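Local coordinates for protein putative oxidoreductase yhhX (Escherichia coli K-12, PDB 3F4L) that probably catalyses NADP-dependent interconversion of scyllo-inositol or a similar polyol and its ketone, as a dehydrogenase of the Gfo/Idh/MocA family, at residues Y21-K26 / Y48-F53; D65-V70 / Q307-G312; F35-K40 / F79-R84. One frame throughout, in Å; residues are numbered along the deposited sequence.

All three contacts are spread around the parallel sheet of the N-terminal Rossmann fold. The centres of contact 1 and contact 2 are about 16 Å apart. Those of contact 1 and contact 3 are about 18 Å apart, and those of contact 2 and contact 3 about 19 Å. Contact 1 closes before contact 2 opens, whereas contact 3 alternates with both along the chain. Contacts 1 and 3 touch where the adjacent strands 29-35 and 52-54 lead into or out of them, F53 CB lying 3.7 Å from R36 NH1. Contact 2 uses strand 66-71, which leads into helix 78-87 of contact 3, and brings in helix 300-311, so it joins the Rossmann part to the C-terminal alpha/beta part.

Contact 1: residues Y21-K26 / Y48-F53; sequences YVLNRK and YSHIHF
Y48 opens the second segment with its ring meeting L23: CE1 comes to 4.0 Å from L23 CD1, the two side chains crossing at about a right angle. Its bond to CB leads away from L23, yet the length of tyrosine lets the ring reach it. The carbonyl of Y48 then accepts the backbone NH of I51, closing a type I turn. That turn presents H50, whose imidazole receives two aliphatic groups. L23 CD2 lies at the ring edge near its plane, 3.7 Å from NE2, and K26 CE comes in obliquely, 3.8 Å from the same nitrogen. Leucine suits its place because its fork sends CD1 to Y48 and CD2 to H50. Placing CG between the backbone N and carbonyl carbon (chi1 63°) sends the H50 ring toward both partners. K26 meets it with its last methylene, CE, while NZ stays 4.7 Å from NE2, so the lysine serves here as a greasy arm with a solvent-loving end. I51 follows, its CG1 lying 3.6 Å above one face of the H50 ring, and its branched side chain packs inward on V31 and I34. Thus the turn leaving helix 12-22 meets the turn entering strand 52-54. Y48 rests on T15 and L19 of that helix, and strand 29-35, the next element of the beta-alpha-beta crossover, is touched by V22 and I51.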
loop_
_atom_site.group_PDB
_atom_site.type_symbol
_atom_site.label_atom_id
_atom_site.label_comp_id
_atom_site.label_asym_id
_atom_site.label_seq_id
_atom_site.Cartn_x
_atom_site.Cartn_y
_atom_site.Cartn_z
ATOM N N TYR A 21 23.851 -12.274 -22.420
ATOM C CA TYR A 21 22.819 -13.240 -22.779
ATOM C C TYR A 21 22.869 -13.667 -24.245
ATOM O O TYR A 21 22.673 -14.843 -24.571
ATOM C CB TYR A 21 21.445 -12.640 -22.457
ATOM C CG TYR A 21 21.239 -12.402 -20.983
ATOM C CD1 TYR A 21 20.883 -13.455 -20.127
ATOM C CD2 TYR A 21 21.450 -11.145 -20.426
ATOM C CE1 TYR A 21 20.746 -13.258 -18.771
ATOM C CE2 TYR A 21 21.318 -10.933 -19.057
ATOM C CZ TYR A 21 20.967 -11.993 -18.237
ATOM O OH TYR A 21 20.837 -11.779 -16.893
ATOM N N VAL A 22 23.122 -12.707 -25.127
ATOM C CA VAL A 22 23.191 -12.981 -26.548
ATOM C C VAL A 22 24.421 -13.807 -26.901
ATOM O O VAL A 22 24.348 -14.711 -27.739
ATOM C CB VAL A 22 23.192 -11.665 -27.351
ATOM C CG1 VAL A 22 23.426 -11.950 -28.846
ATOM C CG2 VAL A 22 21.855 -10.962 -27.153
ATOM N N LEU A 23 25.549 -13.510 -26.256
ATOM C CA LEU A 23 26.779 -14.249 -26.528
ATOM C C LEU A 23 26.720 -15.668 -25.953
ATOM O O LEU A 23 27.606 -16.481 -26.204
ATOM C CB LEU A 23 27.992 -13.491 -25.971
ATOM C CG LEU A 23 28.149 -12.062 -26.505
ATOM C CD1 LEU A 23 29.312 -11.353 -25.787
ATOM C CD2 LEU A 23 28.388 -12.103 -28.015
ATOM N N ASN A 24 25.678 -15.963 -25.179
ATOM C CA ASN A 24 25.519 -17.303 -24.614
ATOM C C ASN A 24 24.590 -18.121 -25.530
ATOM O O ASN A 24 24.283 -19.287 -25.245
ATOM C CB ASN A 24 24.905 -17.223 -23.215
ATOM C CG ASN A 24 25.589 -18.150 -22.217
ATOM O OD1 ASN A 24 25.840 -19.328 -22.500
ATOM N ND2 ASN A 24 25.880 -17.622 -21.034
ATOM N N ARG A 25 24.141 -17.498 -26.619
ATOM C CA ARG A 25 23.244 -18.151 -27.572
ATOM C C ARG A 25 23.826 -18.133 -28.986
ATOM O O ARG A 25 23.111 -17.861 -29.950
ATOM C CB ARG A 25 21.875 -17.449 -27.564
ATOM C CG ARG A 25 21.183 -17.446 -26.187
ATOM C CD ARG A 25 19.942 -16.557 -26.153
ATOM N NE ARG A 25 19.370 -16.456 -24.810
ATOM C CZ ARG A 25 18.885 -17.480 -24.118
ATOM N NH1 ARG A 25 18.898 -18.697 -24.645
ATOM N NH2 ARG A 25 18.392 -17.300 -22.902
ATOM N N LYS A 26 25.118 -18.424 -29.108
ATOM C CA LYS A 26 25.777 -18.427 -30.411
ATOM C C LYS A 26 25.154 -19.384 -31.435
ATOM O O LYS A 26 25.363 -19.229 -32.635
ATOM C CB LYS A 26 27.270 -18.745 -30.247
ATOM C CG LYS A 26 28.052 -17.708 -29.442
ATOM C CD LYS A 26 29.079 -16.997 -30.321
ATOM C CE LYS A 26 29.803 -15.879 -29.580
ATOM N NZ LYS A 26 30.623 -16.369 -28.442
ATOM N N TYR A 48 34.534 -9.924 -27.415
ATOM C CA TYR A 48 33.906 -9.178 -28.507
ATOM C C TYR A 48 34.729 -9.247 -29.802
ATOM O O TYR A 48 34.406 -8.581 -30.787
ATOM C CB TYR A 48 33.738 -7.699 -28.123
ATOM C CG TYR A 48 33.016 -7.429 -26.815
ATOM C CD1 TYR A 48 31.794 -8.035 -26.525
ATOM C CD2 TYR A 48 33.542 -6.532 -25.881
ATOM C CE1 TYR A 48 31.115 -7.758 -25.347
ATOM C CE2 TYR A 48 32.865 -6.247 -24.684
ATOM C CZ TYR A 48 31.653 -6.864 -24.433
ATOM O OH TYR A 48 30.972 -6.598 -23.275
ATOM N N SER A 49 35.786 -10.057 -29.798
ATOM C CA SER A 49 36.678 -10.175 -30.957
ATOM C C SER A 49 36.024 -10.490 -32.302
ATOM O O SER A 49 36.547 -10.104 -33.343
ATOM C CB SER A 49 37.771 -11.214 -30.681
ATOM O OG SER A 49 37.220 -12.509 -30.501
ATOM N N HIS A 50 34.885 -11.176 -32.283
ATOM C CA HIS A 50 34.185 -11.550 -33.515
ATOM C C HIS A 50 33.219 -10.475 -34.012
ATOM O O HIS A 50 32.602 -10.629 -35.066
ATOM C CB HIS A 50 33.383 -12.828 -33.278
ATOM C CG HIS A 50 32.305 -12.671 -32.248
ATOM N ND1 HIS A 50 32.576 -12.386 -30.926
ATOM C CD2 HIS A 50 30.955 -12.725 -32.351
ATOM C CE1 HIS A 50 31.440 -12.270 -30.261
ATOM N NE2 HIS A 50 30.442 -12.471 -31.102
ATOM N N ILE A 51 33.080 -9.398 -33.250
ATOM C CA ILE A 51 32.161 -8.334 -33.611
ATOM C C ILE A 51 32.812 -7.194 -34.378
ATOM O O ILE A 51 33.921 -6.763 -34.056
ATOM C CB ILE A 51 31.470 -7.726 -32.347
ATOM C CG1 ILE A 51 30.810 -8.829 -31.514
ATOM C CG2 ILE A 51 30.409 -6.703 -32.778
ATOM C CD1 ILE A 51 30.203 -8.344 -30.187
ATOM N N HIS A 52 32.111 -6.706 -35.394
ATOM C CA HIS A 52 32.576 -5.575 -36.189
ATOM C C HIS A 52 31.991 -4.299 -35.590
ATOM O O HIS A 52 30.775 -4.088 -35.651
ATOM C CB HIS A 52 32.110 -5.714 -37.642
ATOM C CG HIS A 52 32.335 -4.488 -38.479
ATOM N ND1 HIS A 52 33.590 -3.971 -38.731
ATOM C CD2 HIS A 52 31.463 -3.673 -39.120
ATOM C CE1 HIS A 52 33.481 -2.896 -39.489
ATOM N NE2 HIS A 52 32.200 -2.691 -39.739
ATOM N N PHE A 53 32.841 -3.464 -34.995
ATOM C CA PHE A 53 32.392 -2.201 -34.417
ATOM C C PHE A 53 32.507 -1.129 -35.491
ATOM O O PHE A 53 33.484 -1.085 -36.221
ATOM C CB PHE A 53 33.249 -1.818 -33.205
ATOM C CG PHE A 53 33.022 -2.692 -32.006
ATOM C CD1 PHE A 53 33.742 -3.869 -31.833
ATOM C CD2 PHE A 53 32.058 -2.356 -31.066
ATOM C CE1 PHE A 53 33.495 -4.697 -30.733
ATOM C CE2 PHE A 53 31.805 -3.176 -29.966
ATOM C CZ PHE A 53 32.524 -4.349 -29.801
#

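Contact 2: residues D65-V70 / Q307-G312; sequences DVKLVV and QTITHG
I309 lays its branched aliphatic side chain across L68 and K67, on the parallel sheet of the Rossmann fold. CD1 reaches 4.3 Å from L68 CB, and CG2 reaches 4.3 Å from K67 CE, so one isoleucine uses both of its branches, one for each strand residue. Its CG1 stands beside the backbone N with the chain then extended (chi2 176°), which carries CD1 off the helix and up to the strand. Two consecutive residues of a regular strand would normally face opposite sides; here K67 leaves the extended conformation (psi -23°), and both K67 and L68 project toward the helix. The types fit the setting. L68 is buried and gives a purely apolar surface, whereas exposed K67 bends round so that its CE meets the isoleucine and can leave its ammonium in solvent. The backbones remain well apart, K67 CA and I309 CA being 8.1 Å from each other, as expected when only side chains fill the gap between a helix and a sheet. Helix 300-311, from the C-terminal part of the chain, thereby covers the beginning of strand 66-71, the end away from the carboxyl ends of the strands where Rossmann folds usually hold the dinucleotide. At the helix end G312 takes a positive phi that suits glycine. N91 of the adjoining strand takes part too: it is touched by I309 and L68, and its side-chain ND2 donates to K67 O.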
loop_
_atom_site.group_PDB
_atom_site.type_symbol
_atom_site.label_atom_id
_atom_site.label_comp_id
_atom_site.label_asym_id
_atom_site.label_seq_id
_atom_site.Cartn_x
_atom_site.Cartn_y
_atom_site.Cartn_z
ATOM N N ASP A 65 22.128 -9.627 -44.242
ATOM C CA ASP A 65 21.952 -10.677 -43.252
ATOM C C ASP A 65 21.505 -10.236 -41.863
ATOM O O ASP A 65 21.232 -11.082 -41.018
ATOM C CB ASP A 65 23.233 -11.498 -43.146
ATOM C CG ASP A 65 23.669 -12.061 -44.487
ATOM O OD1 ASP A 65 22.848 -12.746 -45.148
ATOM O OD2 ASP A 65 24.830 -11.813 -44.881
ATOM N N VAL A 66 21.430 -8.930 -41.617
ATOM C CA VAL A 66 20.979 -8.456 -40.308
ATOM C C VAL A 66 19.455 -8.479 -40.279
ATOM O O VAL A 66 18.808 -7.854 -41.120
ATOM C CB VAL A 66 21.460 -7.012 -40.011
ATOM C CG1 VAL A 66 20.773 -6.489 -38.749
ATOM C CG2 VAL A 66 22.970 -6.993 -39.826
ATOM N N LYS A 67 18.887 -9.196 -39.312
ATOM C CA LYS A 67 17.432 -9.300 -39.198
ATOM C C LYS A 67 16.876 -8.538 -38.005
ATOM O O LYS A 67 15.695 -8.189 -37.978
ATOM C CB LYS A 67 17.017 -10.772 -39.090
ATOM C CG LYS A 67 17.418 -11.624 -40.286
ATOM C CD LYS A 67 16.539 -11.363 -41.506
ATOM C CE LYS A 67 15.208 -12.105 -41.395
ATOM N NZ LYS A 67 14.451 -12.146 -42.692
ATOM N N LEU A 68 17.717 -8.293 -37.006
ATOM C CA LEU A 68 17.266 -7.566 -35.823
ATOM C C LEU A 68 18.250 -6.479 -35.418
ATOM O O LEU A 68 19.455 -6.712 -35.330
ATOM C CB LEU A 68 17.064 -8.526 -34.638
ATOM C CG LEU A 68 16.668 -7.805 -33.332
ATOM C CD1 LEU A 68 15.205 -7.349 -33.400
ATOM C CD2 LEU A 68 16.904 -8.729 -32.132
ATOM N N VAL A 69 17.725 -5.284 -35.187
ATOM C CA VAL A 69 18.536 -4.153 -34.756
ATOM C C VAL A 69 18.088 -3.812 -33.335
ATOM O O VAL A 69 16.899 -3.677 -33.077
ATOM C CB VAL A 69 18.329 -2.935 -35.685
ATOM C CG1 VAL A 69 19.033 -1.723 -35.118
ATOM C CG2 VAL A 69 18.874 -3.264 -37.087
ATOM N N VAL A 70 19.038 -3.702 -32.414
ATOM C CA VAL A 70 18.709 -3.390 -31.019
ATOM C C VAL A 70 19.166 -1.968 -30.689
ATOM O O VAL A 70 20.354 -1.694 -30.656
ATOM C CB VAL A 70 19.389 -4.395 -30.078
ATOM C CG1 VAL A 70 18.919 -4.192 -28.633
ATOM C CG2 VAL A 70 19.085 -5.805 -30.546
ATOM N N GLN A 307 11.774 -17.062 -32.237
ATOM C CA GLN A 307 10.549 -17.717 -32.681
ATOM C C GLN A 307 9.703 -16.781 -33.525
ATOM O O GLN A 307 9.217 -17.163 -34.593
ATOM C CB GLN A 307 9.737 -18.207 -31.482
ATOM C CG GLN A 307 10.445 -19.263 -30.645
ATOM C CD GLN A 307 9.498 -19.966 -29.686
ATOM O OE1 GLN A 307 9.910 -20.813 -28.885
ATOM N NE2 GLN A 307 8.211 -19.623 -29.770
ATOM N N THR A 308 9.520 -15.555 -33.049
ATOM C CA THR A 308 8.735 -14.583 -33.794
ATOM C C THR A 308 9.278 -14.373 -35.203
ATOM O O THR A 308 8.537 -14.461 -36.177
ATOM C CB THR A 308 8.709 -13.228 -33.086
ATOM O OG1 THR A 308 7.846 -13.313 -31.945
ATOM C CG2 THR A 308 8.205 -12.134 -34.033
ATOM N N ILE A 309 10.572 -14.093 -35.302
ATOM C CA ILE A 309 11.217 -13.848 -36.592
ATOM C C ILE A 309 11.328 -15.082 -37.493
ATOM O O ILE A 309 11.101 -15.006 -38.699
ATOM C CB ILE A 309 12.634 -13.265 -36.387
ATOM C CG1 ILE A 309 12.533 -11.856 -35.803
ATOM C CG2 ILE A 309 13.398 -13.249 -37.709
ATOM C CD1 ILE A 309 13.872 -11.245 -35.478
ATOM N N THR A 310 11.666 -16.218 -36.906
ATOM C CA THR A 310 11.833 -17.437 -37.677
ATOM C C THR A 310 10.545 -18.198 -37.982
ATOM O O THR A 310 10.345 -18.666 -39.105
ATOM C CB THR A 310 12.796 -18.394 -36.961
ATOM O OG1 THR A 310 13.994 -17.689 -36.615
ATOM C CG2 THR A 310 13.140 -19.576 -37.865
ATOM N N HIS A 311 9.666 -18.314 -36.994
ATOM C CA HIS A 311 8.437 -19.069 -37.184
ATOM C C HIS A 311 7.146 -18.266 -37.128
ATOM O O HIS A 311 6.058 -18.836 -37.100
ATOM C CB HIS A 311 8.396 -20.215 -36.171
ATOM C CG HIS A 311 9.562 -21.148 -36.282
ATOM N ND1 HIS A 311 9.818 -21.884 -37.420
ATOM C CD2 HIS A 311 10.560 -21.439 -35.413
ATOM C CE1 HIS A 311 10.925 -22.585 -37.248
ATOM N NE2 HIS A 311 11.395 -22.333 -36.040
ATOM N N GLY A 312 7.261 -16.944 -37.117
ATOM C CA GLY A 312 6.069 -16.115 -37.091
ATOM C C GLY A 312 5.265 -16.201 -35.808
ATOM O O GLY A 312 4.073 -15.895 -35.798
#

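Contact 3: residues F35-K40 / F79-R84; sequences FRRHAK and FEYAKR
The hydroxyl oxygen of Y81 is the meeting point of F35 and R37. It lies over the centre of one face of the R37 guanidinium, 4.1 Å from CZ, and also 3.7 Å from F35 CE2. Neither approach is a hydrogen bond: the oxygen stands above the guanidinium instead of in line with an N-H, and F35 offers carbon alone. With OH over the centre of that face, the phenol presents its hydroxyl end to the flat cation; the planes of the guanidinium and the tyrosine ring are 81° apart. R37 achieves this through bends at chi2 and chi3, which return its end toward the helix although its CB points elsewhere. F35 and Y81 cross at about a right angle, CE2 of the phenylalanine being 4.2 Å from Y81 CZ. With CG opposite the backbone N (chi1 164°), the buried F35 ring reaches across to the tyrosine and also packs on I8 and L57. Tyrosine suits the boundary, since its ring can join apolar neighbours while its hydroxyl meets the exposed arginine. R36, pointing the other way, is held by a salt bridge to E43. Together these residues link helix 78-87 to the loop after strand 29-35. In a Rossmann fold, the loop after the second strand is the usual place for the adenosine ribose, and R37 there might favour the 2'-phosphate of NADP.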
loop_
_atom_site.group_PDB
_atom_site.type_symbol
_atom_site.label_atom_id
_atom_site.label_comp_id
_atom_site.label_asym_id
_atom_site.label_seq_id
_atom_site.Cartn_x
_atom_site.Cartn_y
_atom_site.Cartn_z
ATOM N N PHE A 35 27.172 -0.563 -33.685
ATOM C CA PHE A 35 27.383 0.828 -34.037
ATOM C C PHE A 35 27.543 1.647 -32.766
ATOM O O PHE A 35 26.942 1.335 -31.739
ATOM C CB PHE A 35 26.180 1.364 -34.816
ATOM C CG PHE A 35 26.118 2.871 -34.887
ATOM C CD1 PHE A 35 26.803 3.566 -35.879
ATOM C CD2 PHE A 35 25.393 3.596 -33.943
ATOM C CE1 PHE A 35 26.765 4.963 -35.924
ATOM C CE2 PHE A 35 25.350 4.990 -33.979
ATOM C CZ PHE A 35 26.036 5.674 -34.971
ATOM N N ARG A 36 28.372 2.679 -32.845
ATOM C CA ARG A 36 28.588 3.610 -31.744
ATOM C C ARG A 36 29.169 4.876 -32.345
ATOM O O ARG A 36 29.963 4.814 -33.285
ATOM C CB ARG A 36 29.528 3.039 -30.668
ATOM C CG ARG A 36 30.496 1.966 -31.132
ATOM C CD ARG A 36 31.912 2.470 -31.255
ATOM N NE ARG A 36 32.279 2.768 -32.632
ATOM C CZ ARG A 36 33.410 2.371 -33.204
ATOM N NH1 ARG A 36 34.290 1.653 -32.523
ATOM N NH2 ARG A 36 33.664 2.690 -34.462
ATOM N N ARG A 37 28.756 6.019 -31.820
ATOM C CA ARG A 37 29.234 7.303 -32.325
ATOM C C ARG A 37 30.744 7.437 -32.130
ATOM O O ARG A 37 31.457 7.918 -33.013
ATOM C CB ARG A 37 28.519 8.447 -31.604
ATOM C CG ARG A 37 27.129 8.081 -31.099
ATOM C CD ARG A 37 26.177 9.247 -31.251
ATOM N NE ARG A 37 26.091 9.657 -32.648
ATOM C CZ ARG A 37 25.305 10.627 -33.100
ATOM N NH1 ARG A 37 24.523 11.297 -32.261
ATOM N NH2 ARG A 37 25.301 10.926 -34.395
ATOM N N HIS A 38 31.230 7.012 -30.971
ATOM C CA HIS A 38 32.659 7.086 -30.672
ATOM C C HIS A 38 33.162 5.742 -30.163
ATOM O O HIS A 38 32.451 5.034 -29.462
ATOM C CB HIS A 38 32.933 8.154 -29.619
ATOM C CG HIS A 38 32.429 9.509 -29.995
ATOM N ND1 HIS A 38 31.551 10.220 -29.205
ATOM C CD2 HIS A 38 32.667 10.279 -31.082
ATOM C CE1 HIS A 38 31.270 11.370 -29.790
ATOM N NE2 HIS A 38 31.933 11.432 -30.932
ATOM N N ALA A 39 34.395 5.403 -30.520
ATOM C CA ALA A 39 34.984 4.144 -30.099
ATOM C C ALA A 39 35.033 4.071 -28.576
ATOM O O ALA A 39 35.199 5.089 -27.898
ATOM C CB ALA A 39 36.385 4.005 -30.682
ATOM N N LYS A 40 34.872 2.864 -28.047
ATOM C CA LYS A 40 34.903 2.641 -26.605
ATOM C C LYS A 40 35.976 1.619 -26.233
ATOM O O LYS A 40 36.255 0.696 -26.997
ATOM C CB LYS A 40 33.524 2.184 -26.119
ATOM C CG LYS A 40 32.450 3.216 -26.409
ATOM C CD LYS A 40 31.162 2.944 -25.675
ATOM C CE LYS A 40 30.146 4.027 -26.001
ATOM N NZ LYS A 40 29.928 4.127 -27.482
ATOM N N PHE A 79 13.280 6.840 -31.141
ATOM C CA PHE A 79 12.311 6.888 -32.229
ATOM C C PHE A 79 13.000 6.967 -33.586
ATOM O O PHE A 79 12.672 6.213 -34.509
ATOM C CB PHE A 79 11.381 8.092 -32.092
ATOM C CG PHE A 79 10.456 8.261 -33.261
ATOM C CD1 PHE A 79 9.381 7.398 -33.436
ATOM C CD2 PHE A 79 10.697 9.241 -34.223
ATOM C CE1 PHE A 79 8.560 7.505 -34.554
ATOM C CE2 PHE A 79 9.880 9.356 -35.344
ATOM C CZ PHE A 79 8.810 8.488 -35.510
ATOM N N GLU A 80 13.951 7.889 -33.692
ATOM C CA GLU A 80 14.687 8.106 -34.931
ATOM C C GLU A 80 15.414 6.860 -35.426
ATOM O O GLU A 80 15.291 6.494 -36.594
ATOM C CB GLU A 80 15.681 9.258 -34.752
ATOM C CG GLU A 80 16.350 9.713 -36.040
ATOM C CD GLU A 80 15.353 10.184 -37.092
ATOM O OE1 GLU A 80 15.791 10.547 -38.209
ATOM O OE2 GLU A 80 14.135 10.190 -36.803
ATOM N N TYR A 81 16.174 6.208 -34.552
ATOM C CA TYR A 81 16.885 4.999 -34.952
ATOM C C TYR A 81 15.924 3.849 -35.280
ATOM O O TYR A 81 16.143 3.102 -36.236
ATOM C CB TYR A 81 17.859 4.549 -33.858
ATOM C CG TYR A 81 19.145 5.341 -33.811
ATOM C CD1 TYR A 81 19.933 5.493 -34.952
ATOM C CD2 TYR A 81 19.578 5.937 -32.627
ATOM C CE1 TYR A 81 21.120 6.218 -34.914
ATOM C CE2 TYR A 81 20.767 6.665 -32.578
ATOM C CZ TYR A 81 21.531 6.799 -33.724
ATOM O OH TYR A 81 22.713 7.506 -33.687
ATOM N N ALA A 82 14.873 3.691 -34.480
ATOM C CA ALA A 82 13.902 2.622 -34.713
ATOM C C ALA A 82 13.239 2.787 -36.077
ATOM O O ALA A 82 13.108 1.828 -36.830
ATOM C CB ALA A 82 12.842 2.626 -33.614
ATOM N N LYS A 83 12.813 4.009 -36.382
ATOM C CA LYS A 83 12.166 4.302 -37.661
ATOM C C LYS A 83 13.120 4.047 -38.828
ATOM O O LYS A 83 12.719 3.536 -39.874
ATOM C CB LYS A 83 11.689 5.757 -37.698
ATOM C CG LYS A 83 10.911 6.127 -38.964
ATOM C CD LYS A 83 10.372 7.544 -38.871
ATOM C CE LYS A 83 9.593 7.925 -40.116
ATOM N NZ LYS A 83 8.983 9.274 -39.944
ATOM N N ARG A 84 14.386 4.414 -38.654
ATOM C CA ARG A 84 15.363 4.205 -39.712
ATOM C C ARG A 84 15.600 2.717 -39.930
ATOM O O ARG A 84 15.695 2.263 -41.071
ATOM C CB ARG A 84 16.674 4.918 -39.376
ATOM C CG ARG A 84 16.602 6.424 -39.553
ATOM C CD ARG A 84 17.948 7.071 -39.307
ATOM N NE ARG A 84 18.978 6.578 -40.222
ATOM C CZ ARG A 84 20.238 6.998 -40.207
ATOM N NH1 ARG A 84 20.617 7.913 -39.322
ATOM N NH2 ARG A 84 21.117 6.520 -41.079
#